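Local coordinates for benzyl alcohol dehydrogenase (Acinetobacter calcoaceticus, PDB 1F8F), which probably catalyses the NAD-dependent oxidation of aromatic alcohols such as benzyl alcohol to their aldehydes, as a zinc-binding member of the medium-chain alcohol dehydrogenase family, at residues Lys25-Gln28 with Pro29-Asp32; Lys187-Pro190 with Ala191-Phe194. One frame throughout, in Å; residues are numbered along the deposited sequence.

Contact 1: Lys25-Gln28 with Pro29-Asp32; sequences KIRQ and PQGD
Over one face of the Arg27 guanidinium sits the side-chain amide nitrogen of Gln30, with NE2 3.2 Å above the plane and displaced from the middle of the group. The Gln30 chain runs roughly perpendicular to that of Arg27, and the amide plane is turned 68° from the guanidinium. Gln30 NE2 comes closest to Arg27 NH1, at 3.3 Å, but both are donors and form no hydrogen bond. With chi1 at 86°, Arg27 CG lies between the backbone N and the carbonyl carbon; the chain then runs extended to NE and carries the head group forward along the loop. There Arg27 NH1 donates to Gln28 O at 2.7 Å, with an N-H...O angle of 144° and the acceptor somewhat out of the guanidinium plane. The Gln28 side chain runs alongside the Pro29 ring in the same direction, bending at chi2 so that its CD lies 3.8 Å from Pro29 CD. Glu33 OE1 forms a salt bridge with Arg27 NH1 and also accepts a hydrogen bond from Gln30 N. Bonds to Gln28 O and to Glu33 thus probably hold the Arg27 head group against this surface loop, whereas the Gln30 side-chain amide lies over it without bonding to it.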
# COMPACT_ATOMS: atom_id res chain seq x y z
N LYS A 25 -0.06 -36.68 -32.89
CA LYS A 25 0.50 -35.66 -33.77
C LYS A 25 0.22 -34.22 -33.32
O LYS A 25 -0.83 -33.87 -32.83
CB LYS A 25 0.05 -35.77 -35.22
CG LYS A 25 0.79 -36.84 -36.00
CD LYS A 25 -0.18 -37.96 -36.41
CE LYS A 25 -0.49 -37.85 -37.89
NZ LYS A 25 -1.78 -37.13 -38.18
N ILE A 26 1.22 -33.39 -33.58
CA ILE A 26 1.09 -31.98 -33.19
C ILE A 26 1.37 -31.09 -34.40
O ILE A 26 2.30 -31.34 -35.19
CB ILE A 26 1.97 -31.68 -31.97
CG1 ILE A 26 1.61 -30.32 -31.40
CG2 ILE A 26 3.43 -31.77 -32.43
CD1 ILE A 26 1.38 -30.16 -29.94
N ARG A 27 0.54 -30.03 -34.50
CA ARG A 27 0.68 -29.11 -35.62
C ARG A 27 1.67 -27.99 -35.39
O ARG A 27 2.07 -27.73 -34.25
CB ARG A 27 -0.69 -28.50 -35.92
CG ARG A 27 -1.04 -27.28 -35.12
CD ARG A 27 -2.46 -26.79 -35.30
NE ARG A 27 -2.86 -25.85 -34.28
CZ ARG A 27 -2.42 -24.71 -33.83
NH1 ARG A 27 -1.36 -24.08 -34.30
NH2 ARG A 27 -3.10 -24.15 -32.83
N GLN A 28 2.01 -27.28 -36.47
CA GLN A 28 2.88 -26.12 -36.34
C GLN A 28 2.11 -24.95 -35.68
O GLN A 28 0.90 -24.87 -35.63
CB GLN A 28 3.47 -25.61 -37.63
CG GLN A 28 4.75 -26.12 -38.22
CD GLN A 28 5.64 -26.92 -37.31
OE1 GLN A 28 6.72 -26.46 -36.94
NE2 GLN A 28 5.19 -28.12 -36.99
N PRO A 29 2.88 -24.04 -35.12
CA PRO A 29 2.34 -22.91 -34.40
C PRO A 29 1.89 -21.76 -35.29
O PRO A 29 2.42 -21.49 -36.35
CB PRO A 29 3.53 -22.46 -33.57
CG PRO A 29 4.69 -22.75 -34.47
CD PRO A 29 4.37 -24.06 -35.08
N GLN A 30 0.85 -21.07 -34.81
CA GLN A 30 0.29 -19.91 -35.50
C GLN A 30 0.40 -18.67 -34.63
O GLN A 30 1.05 -18.65 -33.57
CB GLN A 30 -1.13 -20.25 -35.95
CG GLN A 30 -1.16 -21.35 -37.01
CD GLN A 30 -2.51 -21.87 -37.43
OE1 GLN A 30 -2.98 -21.57 -38.54
NE2 GLN A 30 -3.18 -22.68 -36.61
N GLY A 31 -0.21 -17.59 -35.08
CA GLY A 31 -0.18 -16.30 -34.43
C GLY A 31 1.02 -16.09 -33.50
O GLY A 31 2.15 -15.88 -33.93
N ASP A 32 0.70 -16.06 -32.21
CA ASP A 32 1.72 -15.88 -31.17
C ASP A 32 2.01 -17.14 -30.35
O ASP A 32 2.69 -17.16 -29.28
CB ASP A 32 1.39 -14.63 -30.40
CG ASP A 32 0.29 -14.68 -29.36
OD1 ASP A 32 -0.49 -15.63 -29.29
OD2 ASP A 32 0.23 -13.73 -28.53

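Contact 2: Lys187-Pro190 with Ala191-Phe194; sequences KVTP and ASSF. Unlike the reference sequence in segment 191-194: Phe194 (reference Leu).
Ala191 and Ser192 complete a type II beta turn that runs from Thr189 to Ser192, with Pro190 and Ala191 at the corners. Ala191 has a phi of 79°, the left-handed conformation usual at this position of a type II turn and more often adopted by glycine. Its carbonyl oxygen accepts a hydrogen bond from Arg330 of the second subunit, which places the turn at a subunit interface. Ser192 closes the turn twice over. Its backbone N donates to Thr189 O at 3.2 Å, while Ser192 OG donates to the same Thr189 O at 2.7 Å, in the carbonyl plane and on a lone pair. A chi1 of 63° swings the hydroxyl back over its own backbone and toward that carbonyl, and Val188 CG1 packs against Ser192 OG at 3.4 Å. Ser193 starts the strand and hydrogen-bonds through OG to the backbone of Asn260 on strand 259-264. At Phe194, CG stands anti to the backbone N and CD1 meets Val188 CG2 at 4.2 Å, the valine lying nearly crosswise to the phenylalanine. The ring also packs on helices 174-186 and 201-213. A tight turn leading into a central parallel strand, followed by helix 201-213 and a glycine-rich turn consistent with the GxGxxG motif, marks the entry to the Rossmann fold that binds NAD.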
# COMPACT_ATOMS: atom_id res chain seq x y z
N LYS A 187 3.20 -10.59 1.77
CA LYS A 187 4.40 -9.82 1.87
C LYS A 187 5.10 -9.92 3.25
O LYS A 187 5.17 -8.86 3.91
CB LYS A 187 4.31 -8.34 1.55
CG LYS A 187 3.74 -7.93 0.22
CD LYS A 187 3.37 -6.44 0.27
CE LYS A 187 2.44 -6.06 -0.83
NZ LYS A 187 2.76 -6.50 -2.21
N VAL A 188 5.61 -11.07 3.66
CA VAL A 188 6.27 -11.20 4.93
C VAL A 188 7.36 -10.14 5.13
O VAL A 188 8.18 -9.92 4.23
CB VAL A 188 6.80 -12.66 5.00
CG1 VAL A 188 7.63 -12.98 6.21
CG2 VAL A 188 5.56 -13.56 4.91
N THR A 189 7.43 -9.56 6.33
CA THR A 189 8.40 -8.50 6.63
C THR A 189 9.52 -8.96 7.54
O THR A 189 9.49 -9.94 8.32
CB THR A 189 7.65 -7.33 7.33
OG1 THR A 189 6.93 -7.81 8.49
CG2 THR A 189 6.63 -6.63 6.47
N PRO A 190 10.67 -8.25 7.47
CA PRO A 190 11.84 -8.59 8.25
C PRO A 190 11.56 -8.64 9.74
O PRO A 190 10.80 -7.84 10.23
CB PRO A 190 12.83 -7.45 7.92
CG PRO A 190 12.46 -7.10 6.51
CD PRO A 190 10.93 -7.16 6.48
N ALA A 191 12.04 -9.67 10.47
CA ALA A 191 11.90 -9.85 11.88
C ALA A 191 10.52 -10.41 12.29
O ALA A 191 10.38 -10.63 13.51
CB ALA A 191 12.19 -8.62 12.73
N SER A 192 9.63 -10.73 11.40
CA SER A 192 8.33 -11.28 11.73
C SER A 192 8.29 -12.81 11.94
O SER A 192 9.28 -13.53 11.79
CB SER A 192 7.30 -10.98 10.61
OG SER A 192 7.67 -11.62 9.34
N SER A 193 7.08 -13.27 12.30
CA SER A 193 6.80 -14.70 12.49
C SER A 193 5.87 -15.20 11.39
O SER A 193 4.87 -14.54 11.05
CB SER A 193 6.15 -14.87 13.88
OG SER A 193 4.82 -14.40 13.95
N PHE A 194 6.22 -16.35 10.81
CA PHE A 194 5.50 -17.03 9.73
C PHE A 194 5.28 -18.52 10.02
O PHE A 194 6.16 -19.22 10.54
CB PHE A 194 6.37 -16.97 8.45
CG PHE A 194 5.81 -17.74 7.28
CD1 PHE A 194 4.69 -17.28 6.59
CD2 PHE A 194 6.41 -18.96 6.90
CE1 PHE A 194 4.21 -18.02 5.53
CE2 PHE A 194 5.87 -19.66 5.83
CZ PHE A 194 4.78 -19.20 5.14

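From the N terminus, the chain makes the antiparallel pair of strands 5-11 and 20-26, and contact 1 carries it from the second of these toward strand 33-42 of the large mixed sheet. It is a local arrangement along an extended surface connection and closes no long loop. After helix 174-186, contact 2 closes the tight turn that leads into strand 193-197 of the parallel nucleotide-binding sheet, beside a neighbouring subunit. The contacts follow in series, neither nesting nor crossing. The centres of contacts 1 and 2 are about 45 Å apart, on opposite sides of the centre of the chain. The nearest atoms of contacts 1 and 2 are about 27 Å apart.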